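Local structure of protein-glutamine deamidase Cif (Burkholderia pseudomallei, 3GQM) at residues R33-M41 with V192-S201; S45-M53 with N268-G276. The protein deamidates a glutamine side chain of host NEDD8 to glutamate, which inactivates cullin-RING ubiquitin ligases and inhibits the host cell cycle. One frame throughout, in Å; residues are numbered along the deposited sequence.

Overall arrangement
Contacts 1 and 2 lie with their centres about 15 Å apart and interleave along the chain: 33-41 and 45-53 come first, on the successive helices 29-42 and 47-53, followed much later by 192-201 and then 268-276. Helix 29-42 joins the two. It packs on helix 192-199 in contact 1, and through Thr-36 and Leu-40 it also meets Ala-269 and Val-272 of helix 262-273, the long helix of contact 2; Thr-36 CG2 and Ala-269 CB are 3.6 Å apart. The N-terminal helices are thereby packed both on the papain-like catalytic core and on the C-terminal helix, so the first two modelled helices and the last helix pack as neighbours.

Contact 1: residues R33-M41 with V192-S201; sequences RKATLASLM and VEDWISRRGS
The N-terminal helix of this papain-like fold rests on helix 192-199 through Met-41, Leu-37 and Arg-33, which meet Ile-196 and Gly-200. The two axes approach to 10.0 Å at 151° between their N-to-C directions, a strongly antiparallel pairing that sets Met-41 near Glu-193 and Lys-34 near Ser-201.

At the Met-41 end the contact is apolar. The thioether crosses the Ile-196 side chain at about a right angle, its SD lying 3.4 Å from Ile-196 CD1, while Met-41 CG and CE touch the same methyl. The bent chain also sets SD against Glu-193 CA and beside Val-192 CG1. One turn back, Leu-37 CB touches Ile-196 CG2 at 3.9 Å, so both branches of the isoleucine are engaged.

Polar contacts take over toward Gly-200 and Ser-201. With CG anti to the backbone N (chi1 -176°) and the chain extended as far as NE, Arg-33 reaches Gly-200 and donates from NH1 to its O at 2.9 Å, nearly straight at 176°. That oxygen lies in the guanidinium plane, although the donor is tilted from the carbonyl plane. Leu-37 CD1 sits 3.5 Å above one guanidinium face, near the rim, and a salt bridge from NE to Asp-164 gives the guanidinium a second anchor. Water 2 accepts from Arg-33 NH1 at 2.9 Å and also joins Ser-201 OG, which packs 3.4 Å from Lys-34 CB.

Beyond Met-41, the side chain of Val-192 comes within about 6 Å of that of Gln-179, inferred to be catalytic with Cys-104 and His-159. This is an antiparallel helix pair with an arginine bound to the Gly-200 carbonyl, flanking a papain-like active site.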
ATOM      1  N   ARG A  33      -7.216  10.483  10.808  1.00 28.64           N
ATOM      2  CA  ARG A  33      -6.611   9.562   9.828  1.00 28.72           C
ATOM      3  C   ARG A  33      -5.883  10.414   8.799  1.00 28.50           C
ATOM      4  O   ARG A  33      -4.668  10.242   8.534  1.00 28.93           O
ATOM      5  CB  ARG A  33      -7.750   8.732   9.178  1.00 28.65           C
ATOM      6  CG  ARG A  33      -7.299   7.670   8.208  1.00 29.09           C
ATOM      7  CD  ARG A  33      -8.487   6.874   7.588  1.00 28.27           C
ATOM      8  NE  ARG A  33      -7.934   6.034   6.518  1.00 26.10           N
ATOM      9  CZ  ARG A  33      -7.635   6.449   5.296  1.00 21.88           C
ATOM     10  NH1 ARG A  33      -7.925   7.694   4.901  1.00 20.98           N
ATOM     11  NH2 ARG A  33      -7.116   5.582   4.423  1.00 21.26           N
ATOM     12  N   LYS A  34      -6.594  11.387   8.263  1.00 27.72           N
ATOM     13  CA  LYS A  34      -6.013  12.257   7.223  1.00 28.32           C
ATOM     14  C   LYS A  34      -4.752  12.969   7.697  1.00 28.53           C
ATOM     15  O   LYS A  34      -3.720  12.994   6.999  1.00 27.58           O
ATOM     16  CB  LYS A  34      -7.094  13.227   6.713  1.00 28.25           C
ATOM     17  CG  LYS A  34      -6.578  14.332   5.784  1.00 31.35           C
ATOM     18  CD  LYS A  34      -7.795  15.068   5.260  1.00 36.97           C
ATOM     19  CE  LYS A  34      -7.457  16.461   4.752  1.00 41.73           C
ATOM     20  NZ  LYS A  34      -6.721  16.399   3.457  1.00 43.00           N
ATOM     21  N   ALA A  35      -4.829  13.545   8.901  1.00 28.70           N
ATOM     22  CA  ALA A  35      -3.660  14.148   9.513  1.00 28.85           C
ATOM     23  C   ALA A  35      -2.511  13.181   9.817  1.00 29.09           C
ATOM     24  O   ALA A  35      -1.384  13.535   9.643  1.00 29.16           O
ATOM     25  CB  ALA A  35      -4.057  14.937  10.800  1.00 28.17           C
ATOM     26  N   THR A  36      -2.791  11.989  10.313  1.00 30.39           N
ATOM     27  CA  THR A  36      -1.741  10.999  10.540  1.00 31.42           C
ATOM     28  C   THR A  36      -1.028  10.675   9.201  1.00 30.90           C
ATOM     29  O   THR A  36       0.227  10.771   9.053  1.00 30.77           O
ATOM     30  CB  THR A  36      -2.357   9.699  11.157  1.00 32.83           C
ATOM     31  OG1 THR A  36      -2.950   9.996  12.417  1.00 34.99           O
ATOM     32  CG2 THR A  36      -1.310   8.584  11.390  1.00 34.50           C
ATOM     33  N   LEU A  37      -1.828  10.329   8.198  1.00 29.18           N
ATOM     34  CA  LEU A  37      -1.266  10.002   6.888  1.00 27.67           C
ATOM     35  C   LEU A  37      -0.463  11.193   6.370  1.00 27.46           C
ATOM     36  O   LEU A  37       0.642  10.990   5.913  1.00 27.30           O
ATOM     37  CB  LEU A  37      -2.353   9.551   5.905  1.00 27.21           C
ATOM     38  CG  LEU A  37      -2.971   8.171   6.204  1.00 28.33           C
ATOM     39  CD1 LEU A  37      -4.271   7.960   5.395  1.00 29.79           C
ATOM     40  CD2 LEU A  37      -2.008   6.982   6.022  1.00 27.01           C
ATOM     41  N   ALA A  38      -0.977  12.423   6.485  1.00 27.36           N
ATOM     42  CA  ALA A  38      -0.240  13.593   5.967  1.00 29.91           C
ATOM     43  C   ALA A  38       1.114  13.797   6.673  1.00 30.76           C
ATOM     44  O   ALA A  38       2.113  13.959   6.020  1.00 30.97           O
ATOM     45  CB  ALA A  38      -1.081  14.903   6.048  1.00 30.23           C
ATOM     46  N   SER A  39       1.148  13.774   8.001  1.00 32.04           N
ATOM     47  CA  SER A  39       2.428  13.989   8.676  1.00 33.64           C
ATOM     48  C   SER A  39       3.367  12.828   8.386  1.00 33.04           C
ATOM     49  O   SER A  39       4.544  13.058   8.137  1.00 35.35           O
ATOM     50  CB  SER A  39       2.274  14.222  10.185  1.00 33.74           C
ATOM     51  OG  SER A  39       1.662  13.097  10.823  1.00 37.03           O
ATOM     52  N   LEU A  40       2.858  11.602   8.376  1.00 32.58           N
ATOM     53  CA  LEU A  40       3.683  10.449   7.950  1.00 31.37           C
ATOM     54  C   LEU A  40       4.363  10.650   6.601  1.00 31.77           C
ATOM     55  O   LEU A  40       5.601  10.494   6.491  1.00 31.23           O
ATOM     56  CB  LEU A  40       2.905   9.121   7.962  1.00 31.27           C
ATOM     57  CG  LEU A  40       3.846   7.954   7.549  1.00 31.86           C
ATOM     58  CD1 LEU A  40       4.784   7.492   8.689  1.00 29.97           C
ATOM     59  CD2 LEU A  40       3.079   6.783   6.950  1.00 34.75           C
ATOM     60  N   MET A  41       3.576  10.985   5.568  1.00 30.92           N
ATOM     61  CA  MET A  41       4.146  11.212   4.242  1.00 32.30           C
ATOM     62  C   MET A  41       5.193  12.343   4.186  1.00 32.67           C
ATOM     63  O   MET A  41       6.190  12.227   3.472  1.00 30.59           O
ATOM     64  CB  MET A  41       3.084  11.422   3.156  1.00 30.92           C
ATOM     65  CG  MET A  41       2.131  10.244   3.004  1.00 33.01           C
ATOM     66  SD  MET A  41       2.898   8.839   2.242  1.00 32.62           S
ATOM     67  CE  MET A  41       2.959   7.606   3.515  1.00 29.59           C
ATOM     68  N   VAL A 192       3.310   6.964  -3.622  1.00 25.58           N
ATOM     69  CA  VAL A 192       2.391   6.893  -2.452  1.00 25.14           C
ATOM     70  C   VAL A 192       2.100   8.315  -1.880  1.00 24.68           C
ATOM     71  O   VAL A 192       0.948   8.656  -1.582  1.00 22.41           O
ATOM     72  CB  VAL A 192       2.889   5.889  -1.361  1.00 25.76           C
ATOM     73  CG1 VAL A 192       4.200   6.398  -0.635  1.00 23.34           C
ATOM     74  CG2 VAL A 192       1.790   5.570  -0.373  1.00 24.02           C
ATOM     75  N   GLU A 193       3.127   9.177  -1.842  1.00 25.36           N
ATOM     76  CA  GLU A 193       2.934  10.539  -1.284  1.00 25.63           C
ATOM     77  C   GLU A 193       1.879  11.322  -2.049  1.00 24.98           C
ATOM     78  O   GLU A 193       1.072  11.988  -1.429  1.00 24.29           O
ATOM     79  CB  GLU A 193       4.236  11.344  -1.257  1.00 27.24           C
ATOM     80  CG  GLU A 193       5.340  10.656  -0.424  1.00 30.63           C
ATOM     81  CD  GLU A 193       6.311   9.842  -1.262  1.00 34.65           C
ATOM     82  OE1 GLU A 193       5.916   9.195  -2.261  1.00 33.70           O
ATOM     83  OE2 GLU A 193       7.503   9.842  -0.885  1.00 37.17           O
ATOM     84  N   ASP A 194       1.921  11.263  -3.388  1.00 24.88           N
ATOM     85  CA  ASP A 194       0.978  11.980  -4.233  1.00 24.34           C
ATOM     86  C   ASP A 194      -0.386  11.349  -4.082  1.00 23.30           C
ATOM     87  O   ASP A 194      -1.388  12.048  -3.936  1.00 23.45           O
ATOM     88  CB  ASP A 194       1.444  11.979  -5.714  1.00 26.02           C
ATOM     89  CG  ASP A 194       2.700  12.832  -5.928  1.00 30.05           C
ATOM     90  OD1 ASP A 194       2.849  13.856  -5.218  1.00 38.89           O
ATOM     91  OD2 ASP A 194       3.565  12.499  -6.757  1.00 31.19           O
ATOM     92  N   TRP A 195      -0.436  10.019  -4.112  1.00 23.12           N
ATOM     93  CA  TRP A 195      -1.718   9.330  -3.960  1.00 23.60           C
ATOM     94  C   TRP A 195      -2.411   9.744  -2.665  1.00 24.38           C
ATOM     95  O   TRP A 195      -3.611  10.125  -2.657  1.00 23.61           O
ATOM     96  CB  TRP A 195      -1.590   7.801  -3.995  1.00 23.18           C
ATOM     97  CG  TRP A 195      -2.960   7.179  -3.841  1.00 21.46           C
ATOM     98  CD1 TRP A 195      -3.538   6.714  -2.674  1.00 23.24           C
ATOM     99  CD2 TRP A 195      -3.962   7.081  -4.848  1.00 22.13           C
ATOM    100  NE1 TRP A 195      -4.831   6.293  -2.914  1.00 21.88           N
ATOM    101  CE2 TRP A 195      -5.107   6.491  -4.250  1.00 22.36           C
ATOM    102  CE3 TRP A 195      -4.012   7.440  -6.211  1.00 21.92           C
ATOM    103  CZ2 TRP A 195      -6.276   6.248  -4.971  1.00 22.53           C
ATOM    104  CZ3 TRP A 195      -5.160   7.169  -6.930  1.00 23.82           C
ATOM    105  CH2 TRP A 195      -6.282   6.583  -6.312  1.00 21.15           C
ATOM    106  N   ILE A 196      -1.665   9.661  -1.568  1.00 25.08           N
ATOM    107  CA  ILE A 196      -2.228  10.016  -0.267  1.00 27.39           C
ATOM    108  C   ILE A 196      -2.621  11.499  -0.256  1.00 28.18           C
ATOM    109  O   ILE A 196      -3.699  11.855   0.169  1.00 28.68           O
ATOM    110  CB  ILE A 196      -1.270   9.624   0.887  1.00 27.63           C
ATOM    111  CG1 ILE A 196      -1.296   8.094   1.038  1.00 28.93           C
ATOM    112  CG2 ILE A 196      -1.667  10.392   2.206  1.00 29.37           C
ATOM    113  CD1 ILE A 196      -0.262   7.538   2.001  1.00 31.84           C
ATOM    114  N   SER A 197      -1.790  12.367  -0.796  1.00 29.21           N
ATOM    115  CA  SER A 197      -2.142  13.784  -0.782  1.00 30.86           C
ATOM    116  C   SER A 197      -3.410  14.158  -1.615  1.00 30.62           C
ATOM    117  O   SER A 197      -4.219  14.982  -1.198  1.00 30.14           O
ATOM    118  CB  SER A 197      -0.962  14.583  -1.242  1.00 30.91           C
ATOM    119  OG  SER A 197      -1.241  15.953  -1.010  1.00 38.52           O
ATOM    120  N   ARG A 198      -3.594  13.533  -2.772  1.00 30.30           N
ATOM    121  CA  ARG A 198      -4.769  13.840  -3.589  1.00 30.41           C
ATOM    122  C   ARG A 198      -5.989  13.005  -3.271  1.00 28.96           C
ATOM    123  O   ARG A 198      -7.098  13.526  -3.296  1.00 28.66           O
ATOM    124  CB  ARG A 198      -4.465  13.692  -5.077  1.00 31.09           C
ATOM    125  CG  ARG A 198      -3.682  14.831  -5.655  1.00 37.41           C
ATOM    126  CD  ARG A 198      -4.446  15.383  -6.843  1.00 44.25           C
ATOM    127  NE  ARG A 198      -3.746  16.542  -7.342  1.00 51.80           N
ATOM    128  CZ  ARG A 198      -2.782  16.503  -8.261  1.00 54.77           C
ATOM    129  NH1 ARG A 198      -2.417  15.353  -8.827  1.00 54.09           N
ATOM    130  NH2 ARG A 198      -2.192  17.639  -8.620  1.00 55.40           N
ATOM    131  N   ARG A 199      -5.793  11.715  -2.996  1.00 27.44           N
ATOM    132  CA  ARG A 199      -6.915  10.790  -2.852  1.00 27.44           C
ATOM    133  C   ARG A 199      -6.975   9.924  -1.564  1.00 27.68           C
ATOM    134  O   ARG A 199      -7.857   9.043  -1.405  1.00 26.84           O
ATOM    135  CB  ARG A 199      -6.989   9.940  -4.119  1.00 26.85           C
ATOM    136  CG  ARG A 199      -7.412  10.875  -5.365  1.00 26.07           C
ATOM    137  CD  ARG A 199      -8.013  10.059  -6.490  1.00 28.54           C
ATOM    138  NE  ARG A 199      -9.217   9.321  -6.035  1.00 25.73           N
ATOM    139  CZ  ARG A 199      -9.737   8.281  -6.663  1.00 30.11           C
ATOM    140  NH1 ARG A 199      -9.169   7.784  -7.803  1.00 27.83           N
ATOM    141  NH2 ARG A 199     -10.812   7.707  -6.145  1.00 29.17           N
ATOM    142  N   GLY A 200      -6.033  10.185  -0.660  1.00 27.55           N
ATOM    143  CA  GLY A 200      -5.883   9.390   0.577  1.00 26.60           C
ATOM    144  C   GLY A 200      -7.114   9.409   1.484  1.00 24.87           C
ATOM    145  O   GLY A 200      -7.325   8.459   2.192  1.00 25.75           O
ATOM    146  N   SER A 201      -7.930  10.467   1.429  1.00 24.31           N
ATOM    147  CA  SER A 201      -9.189  10.555   2.214  1.00 25.05           C
ATOM    148  C   SER A 201     -10.395  10.637   1.328  1.00 24.58           C
ATOM    149  O   SER A 201     -11.428  11.128   1.741  1.00 24.56           O
ATOM    150  CB  SER A 201      -9.201  11.791   3.115  1.00 25.61           C
ATOM    151  OG  SER A 201      -7.931  11.968   3.700  1.00 29.60           O
TER
HETATM  152  O   HOH W   1      -6.058   6.407   2.014  1.00 31.40           O
HETATM  153  O   HOH W   2      -8.652  10.214   6.144  1.00 33.27           O

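Contact 2: residues S45-M53 with N268-G276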
ATOM      1  N   SER A  45      10.853  12.440   3.726  1.00 40.29           N
ATOM      2  CA  SER A  45      11.975  13.136   3.117  1.00 41.44           C
ATOM      3  C   SER A  45      13.131  13.008   4.096  1.00 41.05           C
ATOM      4  O   SER A  45      14.270  13.218   3.712  1.00 42.26           O
ATOM      5  CB  SER A  45      11.636  14.610   2.829  1.00 41.41           C
ATOM      6  OG  SER A  45      11.130  15.217   4.001  1.00 43.95           O
ATOM      7  N   GLY A  46      12.816  12.653   5.345  1.00 40.53           N
ATOM      8  CA  GLY A  46      13.802  12.345   6.382  1.00 40.91           C
ATOM      9  C   GLY A  46      14.430  10.950   6.215  1.00 41.62           C
ATOM     10  O   GLY A  46      13.737   9.942   5.935  1.00 40.17           O
ATOM     11  N   GLU A  47      15.745  10.892   6.401  1.00 41.11           N
ATOM     12  CA  GLU A  47      16.511   9.674   6.141  1.00 41.19           C
ATOM     13  C   GLU A  47      16.052   8.561   7.057  1.00 40.13           C
ATOM     14  O   GLU A  47      15.702   7.483   6.592  1.00 40.46           O
ATOM     15  CB  GLU A  47      18.014   9.925   6.303  1.00 41.24           C
ATOM     16  CG  GLU A  47      18.856   8.958   5.542  1.00 44.76           C
ATOM     17  CD  GLU A  47      20.354   9.065   5.870  1.00 50.58           C
ATOM     18  OE1 GLU A  47      20.818  10.121   6.376  1.00 51.72           O
ATOM     19  OE2 GLU A  47      21.067   8.074   5.621  1.00 51.28           O
ATOM     20  N   SER A  48      16.012   8.829   8.354  1.00 38.79           N
ATOM     21  CA  SER A  48      15.671   7.804   9.302  1.00 38.49           C
ATOM     22  C   SER A  48      14.225   7.316   9.108  1.00 37.03           C
ATOM     23  O   SER A  48      13.971   6.119   9.057  1.00 36.86           O
ATOM     24  CB  SER A  48      15.954   8.285  10.718  1.00 39.46           C
ATOM     25  OG  SER A  48      17.332   8.674  10.822  1.00 41.95           O
ATOM     26  N   SER A  49      13.300   8.247   8.936  1.00 35.65           N
ATOM     27  CA  SER A  49      11.890   7.894   8.681  1.00 34.82           C
ATOM     28  C   SER A  49      11.765   7.041   7.399  1.00 32.58           C
ATOM     29  O   SER A  49      11.174   5.958   7.431  1.00 30.58           O
ATOM     30  CB  SER A  49      11.027   9.164   8.574  1.00 34.43           C
ATOM     31  OG  SER A  49      10.869   9.729   9.862  1.00 38.07           O
ATOM     32  N   ASN A  50      12.350   7.534   6.307  1.00 31.91           N
ATOM     33  CA  ASN A  50      12.320   6.839   5.017  1.00 32.11           C
ATOM     34  C   ASN A  50      12.799   5.370   5.106  1.00 31.97           C
ATOM     35  O   ASN A  50      12.103   4.455   4.668  1.00 32.09           O
ATOM     36  CB  ASN A  50      13.083   7.636   3.955  1.00 31.98           C
ATOM     37  CG  ASN A  50      12.875   7.105   2.550  1.00 32.64           C
ATOM     38  OD1 ASN A  50      13.490   6.120   2.161  1.00 33.17           O
ATOM     39  ND2 ASN A  50      12.046   7.778   1.759  1.00 28.51           N
ATOM     40  N   ARG A  51      13.978   5.151   5.669  1.00 31.93           N
ATOM     41  CA  ARG A  51      14.559   3.785   5.802  1.00 31.61           C
ATOM     42  C   ARG A  51      13.779   2.851   6.725  1.00 30.56           C
ATOM     43  O   ARG A  51      13.670   1.639   6.473  1.00 30.08           O
ATOM     44  CB  ARG A  51      16.004   3.879   6.301  1.00 32.41           C
ATOM     45  CG  ARG A  51      16.910   4.591   5.327  1.00 34.73           C
ATOM     46  CD  ARG A  51      18.302   3.990   5.337  1.00 35.43           C
ATOM     47  NE  ARG A  51      19.303   5.026   5.090  1.00 42.01           N
ATOM     48  CZ  ARG A  51      19.583   5.544   3.898  1.00 44.08           C
ATOM     49  NH1 ARG A  51      18.950   5.106   2.808  1.00 46.96           N
ATOM     50  NH2 ARG A  51      20.504   6.498   3.796  1.00 42.59           N
ATOM     51  N   VAL A  52      13.258   3.403   7.811  1.00 28.67           N
ATOM     52  CA  VAL A  52      12.409   2.628   8.707  1.00 29.08           C
ATOM     53  C   VAL A  52      11.056   2.260   8.035  1.00 28.12           C
ATOM     54  O   VAL A  52      10.578   1.148   8.172  1.00 28.24           O
ATOM     55  CB  VAL A  52      12.244   3.339  10.082  1.00 29.33           C
ATOM     56  CG1 VAL A  52      11.079   2.775  10.864  1.00 28.83           C
ATOM     57  CG2 VAL A  52      13.571   3.202  10.916  1.00 31.17           C
ATOM     58  N   MET A  53      10.489   3.179   7.275  1.00 27.90           N
ATOM     59  CA  MET A  53       9.196   2.949   6.573  1.00 28.21           C
ATOM     60  C   MET A  53       9.353   1.904   5.436  1.00 27.62           C
ATOM     61  O   MET A  53       8.621   0.914   5.405  1.00 27.80           O
ATOM     62  CB  MET A  53       8.648   4.277   6.024  1.00 26.67           C
ATOM     63  CG  MET A  53       7.157   4.300   5.732  1.00 29.93           C
ATOM     64  SD  MET A  53       6.190   3.692   7.152  1.00 32.48           S
ATOM     65  CE  MET A  53       5.132   2.537   6.293  1.00 31.49           C
ATOM     66  N   ASN A 268       2.024   4.166  15.935  1.00 28.60           N
ATOM     67  CA  ASN A 268       3.139   3.695  15.069  1.00 28.60           C
ATOM     68  C   ASN A 268       3.576   4.762  14.114  1.00 28.59           C
ATOM     69  O   ASN A 268       4.799   4.986  13.916  1.00 28.79           O
ATOM     70  CB  ASN A 268       2.772   2.418  14.296  1.00 27.01           C
ATOM     71  CG  ASN A 268       2.501   1.248  15.201  1.00 28.76           C
ATOM     72  OD1 ASN A 268       3.010   1.205  16.333  1.00 25.74           O
ATOM     73  ND2 ASN A 268       1.701   0.255  14.715  1.00 24.77           N
ATOM     74  N   ALA A 269       2.611   5.465  13.511  1.00 28.50           N
ATOM     75  CA  ALA A 269       3.013   6.451  12.496  1.00 29.34           C
ATOM     76  C   ALA A 269       3.732   7.650  13.124  1.00 31.16           C
ATOM     77  O   ALA A 269       4.625   8.253  12.491  1.00 30.18           O
ATOM     78  CB  ALA A 269       1.842   6.926  11.641  1.00 28.76           C
ATOM     79  N   GLN A 270       3.325   8.007  14.354  1.00 32.76           N
ATOM     80  CA  GLN A 270       3.924   9.166  15.053  1.00 35.17           C
ATOM     81  C   GLN A 270       5.375   8.838  15.355  1.00 34.47           C
ATOM     82  O   GLN A 270       6.264   9.648  15.114  1.00 35.50           O
ATOM     83  CB  GLN A 270       3.172   9.523  16.360  1.00 34.45           C
ATOM     84  N   TYR A 271       5.593   7.647  15.875  1.00 35.27           N
ATOM     85  CA  TYR A 271       6.922   7.175  16.134  1.00 37.86           C
ATOM     86  C   TYR A 271       7.801   7.307  14.873  1.00 37.98           C
ATOM     87  O   TYR A 271       8.864   7.951  14.904  1.00 37.93           O
ATOM     88  CB  TYR A 271       6.890   5.731  16.645  1.00 38.89           C
ATOM     89  CG  TYR A 271       8.281   5.140  16.711  1.00 43.79           C
ATOM     90  CD1 TYR A 271       9.059   5.272  17.862  1.00 47.17           C
ATOM     91  CD2 TYR A 271       8.838   4.511  15.595  1.00 44.64           C
ATOM     92  CE1 TYR A 271      10.344   4.771  17.907  1.00 50.91           C
ATOM     93  CE2 TYR A 271      10.111   4.013  15.625  1.00 50.32           C
ATOM     94  CZ  TYR A 271      10.861   4.141  16.777  1.00 51.93           C
ATOM     95  OH  TYR A 271      12.124   3.621  16.792  1.00 57.48           O
ATOM     96  N   VAL A 272       7.330   6.739  13.754  1.00 37.14           N
ATOM     97  CA  VAL A 272       8.095   6.739  12.522  1.00 35.77           C
ATOM     98  C   VAL A 272       8.333   8.153  12.046  1.00 36.96           C
ATOM     99  O   VAL A 272       9.458   8.509  11.649  1.00 35.96           O
ATOM    100  CB  VAL A 272       7.421   5.870  11.383  1.00 35.96           C
ATOM    101  CG1 VAL A 272       8.192   6.061  10.050  1.00 34.16           C
ATOM    102  CG2 VAL A 272       7.378   4.389  11.787  1.00 31.32           C
ATOM    103  N   ALA A 273       7.278   8.968  12.102  1.00 37.77           N
ATOM    104  CA  ALA A 273       7.412  10.360  11.769  1.00 39.94           C
ATOM    105  C   ALA A 273       8.351  11.096  12.739  1.00 41.57           C
ATOM    106  O   ALA A 273       8.839  12.158  12.407  1.00 42.34           O
ATOM    107  CB  ALA A 273       6.033  11.070  11.677  1.00 39.16           C
ATOM    108  N   GLY A 274       8.592  10.548  13.925  1.00 44.22           N
ATOM    109  CA  GLY A 274       9.391  11.267  14.942  1.00 47.63           C
ATOM    110  C   GLY A 274      10.832  11.410  14.469  1.00 49.91           C
ATOM    111  O   GLY A 274      11.746  11.674  15.272  1.00 50.54           O
ATOM    112  N   LEU A 275      10.998  11.264  13.151  1.00 51.06           N
ATOM    113  CA  LEU A 275      12.266  11.015  12.477  1.00 52.11           C
ATOM    114  C   LEU A 275      12.995  10.026  13.312  1.00 53.21           C
ATOM    115  O   LEU A 275      14.131  10.273  13.745  1.00 54.65           O
ATOM    116  CB  LEU A 275      13.081  12.282  12.185  1.00 51.88           C
ATOM    117  CG  LEU A 275      14.184  12.339  11.079  1.00 52.27           C
ATOM    118  CD1 LEU A 275      15.598  12.271  11.641  1.00 52.88           C
ATOM    119  CD2 LEU A 275      14.027  11.388   9.867  1.00 48.34           C
ATOM    120  N   GLY A 276      12.305   8.912  13.541  1.00 53.69           N
ATOM    121  CA  GLY A 276      12.808   7.775  14.279  1.00 54.27           C
ATOM    122  C   GLY A 276      11.951   6.562  14.006  1.00 54.52           C
ATOM    123  O   GLY A 276      12.065   5.926  12.950  1.00 55.05           O
TER
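Ser-49 supplies the hydrogen bond of this contact, between helix 47-53 and the C-terminal end of helix 262-273; the axes of 47-53 and 268-273 come within 9.6 Å, with 134° between their N-to-C directions. Its OG donates to Val-272 O at 2.6 Å, arriving at a C=O...donor angle of 148° and tilted from the carbonyl plane. With OG anti to its own carbonyl carbon and beside the backbone N (chi1 -73°), the hydroxyl is turned across the gap. Val-272 O belongs to the last turn, where the only backbone donor to it from the 268-276 segment, Gly-276 N, makes a weak bond; the serine therefore provides the shorter of these two bonds.

Apolar packing against the opening turn comes from Leu-275. Its CD2 methyl lies 3.6 Å from Gly-46 CA and 3.4 Å from Ser-49 N, with Ser-48 CB also in touch. Gly-46, the N-cap residue, has no side chain on the side where this methyl settles, and the close approach depends on that.

A second apolar group lies further along helix 47-53. Val-52 CG1 meets Val-272 CG2 at 4.1 Å, the two side chains inclined to each other, and Met-53 SD lies 4.2 Å from Val-272 CG1. The two branches of Val-272 thus serve different partners, and the cluster continues onto Leu-114 of helix 104-116, which touches both Met-53 and Val-272.

Val-52 CG2 also packs 3.7 Å from Gly-276 O, a methyl against a carbonyl oxygen of the final residue. Taken together, one short hydroxyl-to-carbonyl bond is the hydrogen bond across the interface, while leucine and valine methyls, with a methionine sulfur, supply most of the rest where the chain's last residues lie along helix 47-53.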